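Local coordinates for protein WZI (PDB 2YNK) that binds carbohydrate as an outer-membrane lectin and takes part in assembling the group 1 capsule of Escherichia coli, at residues Glu157-Met169 against Gly351-Met363. Sequence-based numbering, arbitrary orientation.
Sequences EGSLIRGDAMRPM and GYYQQGYPLGDAM
The ring of Tyr-352 meets Ile-161 O at its edge, in the ring plane, while CB of Leu-359, from its own hairpin, lies over one face toward the rim. Ala-165 O lies in plane at the edge of the Tyr-357 ring. The phenol OH of Tyr-352 points at Ile-161 O, a hydrogen bond modelled so short that its length is doubtful, and with CG anti to the backbone N (chi1 -168°) the ring reaches segment 157-169. The guanidinium of Arg-162 stands 68° from this ring and receives Leu-359 O at its edge; NH1 to Leu-359 O is 3.1 Å, in the carbonyl plane on a lone pair. Gly-163 N donates to Leu-359 O as well (2.9 Å), so two donors grip this one oxygen, and NH1 also bonds Gly-163 O, which should limit rotation of the guanidinium. Between these polar groups, the side chain of Met-166 crosses that of Leu-359 at about a right angle, Met-166 SE 4.1 Å from Leu-359 CG, and Met-169 SE lies as far from Leu-359 CD2; both methionines are selenomethionines. At the turn, Gln-354 NE2 makes a weak bond to Arg-167 O, and a water joins NE2 to Gln-355 OE1 and weakly takes Arg-167 N. Outside partners are Glu-116 for Arg-167 (salt bridge), Asn-203 for Gln-354 and Gln-204 for Gln-355. A two-stranded hairpin with a type I' turn thus packs against an irregular loop, both folded inward within the closed antiparallel barrel.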
# COMPACT_ATOMS: atom_id res chain seq x y z
N GLU A 157 -4.50 3.28 5.91
CA GLU A 157 -3.66 2.93 7.06
C GLU A 157 -3.06 1.52 6.93
O GLU A 157 -2.04 1.21 7.56
CB GLU A 157 -4.47 3.03 8.34
CG GLU A 157 -3.67 3.61 9.50
CD GLU A 157 -3.57 5.12 9.44
OE1 GLU A 157 -4.58 5.76 9.07
OE2 GLU A 157 -2.49 5.67 9.75
N GLY A 158 -3.69 0.68 6.11
CA GLY A 158 -3.29 -0.70 5.95
C GLY A 158 -4.12 -1.44 4.92
O GLY A 158 -5.21 -1.00 4.54
N SER A 159 -3.57 -2.55 4.42
CA SER A 159 -4.36 -3.59 3.79
C SER A 159 -4.42 -4.77 4.75
O SER A 159 -3.42 -5.14 5.34
CB SER A 159 -3.72 -4.05 2.49
OG SER A 159 -4.27 -5.30 2.11
N LEU A 160 -5.58 -5.39 4.87
CA LEU A 160 -5.73 -6.55 5.75
C LEU A 160 -5.15 -7.82 5.14
O LEU A 160 -5.04 -8.84 5.85
CB LEU A 160 -7.21 -6.80 6.07
CG LEU A 160 -7.99 -5.70 6.77
CD1 LEU A 160 -9.46 -6.10 6.85
CD2 LEU A 160 -7.43 -5.40 8.16
N ILE A 161 -4.78 -7.78 3.86
CA ILE A 161 -4.37 -8.99 3.14
C ILE A 161 -2.99 -8.90 2.49
O ILE A 161 -2.23 -9.85 2.56
CB ILE A 161 -5.41 -9.38 2.07
CG1 ILE A 161 -5.05 -10.74 1.46
CG2 ILE A 161 -5.53 -8.28 1.01
CD1 ILE A 161 -6.24 -11.53 0.95
N ARG A 162 -2.70 -7.79 1.82
CA ARG A 162 -1.38 -7.56 1.26
C ARG A 162 -1.06 -6.08 1.27
O ARG A 162 -1.53 -5.31 0.43
CB ARG A 162 -1.24 -8.12 -0.15
CG ARG A 162 -0.94 -9.62 -0.20
CD ARG A 162 0.45 -9.99 0.33
NE ARG A 162 1.52 -9.36 -0.44
CZ ARG A 162 2.22 -8.28 -0.06
NH1 ARG A 162 2.00 -7.69 1.11
NH2 ARG A 162 3.14 -7.80 -0.88
N GLY A 163 -0.24 -5.70 2.25
CA GLY A 163 0.20 -4.34 2.39
C GLY A 163 1.69 -4.17 2.17
O GLY A 163 2.32 -4.90 1.39
N ASP A 164 2.24 -3.25 2.95
CA ASP A 164 3.40 -2.46 2.62
C ASP A 164 4.42 -2.43 3.74
O ASP A 164 5.43 -1.75 3.61
CB ASP A 164 2.87 -1.03 2.54
CG ASP A 164 3.55 -0.21 1.52
OD1 ASP A 164 4.11 -0.77 0.56
OD2 ASP A 164 3.50 1.02 1.69
N ALA A 165 4.12 -3.14 4.84
CA ALA A 165 4.72 -2.90 6.15
C ALA A 165 5.74 -3.99 6.46
O ALA A 165 5.64 -4.69 7.48
CB ALA A 165 3.62 -2.88 7.20
N MSE A 166 6.71 -4.14 5.57
CA MSE A 166 7.47 -5.38 5.43
C MSE A 166 8.30 -5.23 4.19
O MSE A 166 8.00 -4.40 3.33
CB MSE A 166 6.51 -6.55 5.20
CG MSE A 166 5.35 -6.01 4.34
SE MSE A 166 5.02 -7.20 2.84
CE MSE A 166 6.23 -6.34 1.55
N ARG A 167 9.34 -6.04 4.05
CA ARG A 167 10.23 -5.91 2.92
C ARG A 167 9.59 -6.60 1.74
O ARG A 167 9.09 -7.73 1.89
CB ARG A 167 11.60 -6.50 3.22
CG ARG A 167 12.24 -5.84 4.43
CD ARG A 167 13.64 -6.35 4.69
NE ARG A 167 14.62 -5.34 4.33
CZ ARG A 167 15.26 -4.56 5.19
NH1 ARG A 167 15.10 -4.68 6.49
NH2 ARG A 167 16.10 -3.66 4.72
N PRO A 168 9.58 -5.94 0.56
CA PRO A 168 8.95 -6.53 -0.61
C PRO A 168 9.64 -7.83 -1.00
O PRO A 168 10.86 -7.97 -0.78
CB PRO A 168 9.12 -5.45 -1.68
CG PRO A 168 10.29 -4.64 -1.24
CD PRO A 168 10.25 -4.66 0.26
N MSE A 169 8.88 -8.77 -1.55
CA MSE A 169 9.37 -10.11 -1.80
C MSE A 169 9.69 -10.30 -3.23
O MSE A 169 9.06 -9.69 -4.11
CB MSE A 169 8.32 -11.14 -1.43
CG MSE A 169 7.81 -10.92 -0.01
SE MSE A 169 6.41 -12.27 0.35
CE MSE A 169 4.95 -11.36 -0.63
N GLY A 351 3.81 -17.46 11.08
CA GLY A 351 2.60 -16.68 10.85
C GLY A 351 2.66 -15.97 9.52
O GLY A 351 3.54 -16.24 8.71
N TYR A 352 1.72 -15.05 9.30
CA TYR A 352 1.62 -14.28 8.05
C TYR A 352 2.51 -13.03 8.18
O TYR A 352 2.02 -11.88 8.19
CB TYR A 352 0.15 -13.92 7.79
CG TYR A 352 -0.16 -13.38 6.40
CD1 TYR A 352 0.09 -14.13 5.26
CD2 TYR A 352 -0.73 -12.11 6.24
CE1 TYR A 352 -0.18 -13.64 4.00
CE2 TYR A 352 -1.02 -11.61 4.98
CZ TYR A 352 -0.74 -12.38 3.86
OH TYR A 352 -1.02 -11.90 2.60
N TYR A 353 3.81 -13.28 8.34
CA TYR A 353 4.83 -12.26 8.57
C TYR A 353 6.14 -12.64 7.88
O TYR A 353 6.54 -13.80 7.93
CB TYR A 353 5.17 -12.12 10.05
CG TYR A 353 4.04 -11.73 10.96
CD1 TYR A 353 3.09 -12.67 11.34
CD2 TYR A 353 3.94 -10.46 11.47
CE1 TYR A 353 2.05 -12.33 12.20
CE2 TYR A 353 2.91 -10.10 12.32
CZ TYR A 353 1.96 -11.05 12.69
OH TYR A 353 0.92 -10.73 13.52
N GLN A 354 6.80 -11.66 7.25
CA GLN A 354 8.16 -11.86 6.78
C GLN A 354 9.07 -11.05 7.67
O GLN A 354 8.84 -9.86 7.86
CB GLN A 354 8.33 -11.38 5.36
CG GLN A 354 9.71 -11.67 4.81
CD GLN A 354 9.88 -11.21 3.40
OE1 GLN A 354 9.95 -12.03 2.48
NE2 GLN A 354 9.94 -9.91 3.20
N GLN A 355 10.11 -11.71 8.20
CA GLN A 355 11.08 -11.08 9.09
C GLN A 355 10.40 -10.34 10.22
O GLN A 355 10.84 -9.26 10.64
CB GLN A 355 12.03 -10.19 8.31
CG GLN A 355 12.79 -10.98 7.26
CD GLN A 355 13.55 -10.13 6.28
OE1 GLN A 355 12.98 -9.26 5.61
NE2 GLN A 355 14.84 -10.39 6.15
N GLY A 356 9.32 -10.93 10.72
CA GLY A 356 8.60 -10.40 11.86
C GLY A 356 7.58 -9.36 11.49
O GLY A 356 6.69 -9.03 12.27
N TYR A 357 7.71 -8.83 10.27
CA TYR A 357 6.86 -7.74 9.85
C TYR A 357 5.71 -8.28 9.02
O TYR A 357 5.90 -9.15 8.15
CB TYR A 357 7.69 -6.65 9.18
CG TYR A 357 8.29 -5.72 10.22
CD1 TYR A 357 9.23 -6.18 11.14
CD2 TYR A 357 7.88 -4.39 10.32
CE1 TYR A 357 9.76 -5.35 12.11
CE2 TYR A 357 8.41 -3.55 11.29
CZ TYR A 357 9.35 -4.04 12.18
OH TYR A 357 9.89 -3.21 13.15
N PRO A 358 4.49 -7.83 9.34
CA PRO A 358 3.28 -8.36 8.74
C PRO A 358 3.18 -8.10 7.23
O PRO A 358 3.52 -7.01 6.78
CB PRO A 358 2.17 -7.61 9.48
CG PRO A 358 2.81 -6.34 9.90
CD PRO A 358 4.19 -6.73 10.28
N LEU A 359 2.76 -9.12 6.49
CA LEU A 359 2.39 -9.03 5.09
C LEU A 359 0.99 -8.40 4.93
O LEU A 359 0.59 -8.02 3.84
CB LEU A 359 2.40 -10.42 4.46
CG LEU A 359 3.66 -10.94 3.78
CD1 LEU A 359 4.80 -11.10 4.77
CD2 LEU A 359 3.36 -12.25 3.08
N GLY A 360 0.25 -8.34 6.03
CA GLY A 360 -1.07 -7.74 6.05
C GLY A 360 -0.98 -6.37 6.66
O GLY A 360 -0.16 -5.56 6.25
N ASP A 361 -1.81 -6.11 7.66
CA ASP A 361 -1.93 -4.77 8.25
C ASP A 361 -0.71 -4.41 9.11
O ASP A 361 -0.15 -5.26 9.78
CB ASP A 361 -3.21 -4.68 9.09
CG ASP A 361 -3.64 -3.24 9.37
OD1 ASP A 361 -2.96 -2.28 8.93
OD2 ASP A 361 -4.68 -3.09 10.05
N ALA A 362 -0.34 -3.14 9.10
CA ALA A 362 0.87 -2.67 9.80
C ALA A 362 0.95 -3.10 11.29
O ALA A 362 2.04 -3.30 11.81
CB ALA A 362 1.00 -1.15 9.67
N MSE A 363 -0.20 -3.22 11.94
CA MSE A 363 -0.31 -3.61 13.36
C MSE A 363 0.09 -5.03 13.68
O MSE A 363 0.64 -5.31 14.75
CB MSE A 363 -1.79 -3.62 13.74
CG MSE A 363 -2.22 -2.34 14.40
SE MSE A 363 -4.15 -2.42 14.78
CE MSE A 363 -4.87 -3.48 13.28
O HOH W 1 10.34 -8.80 5.70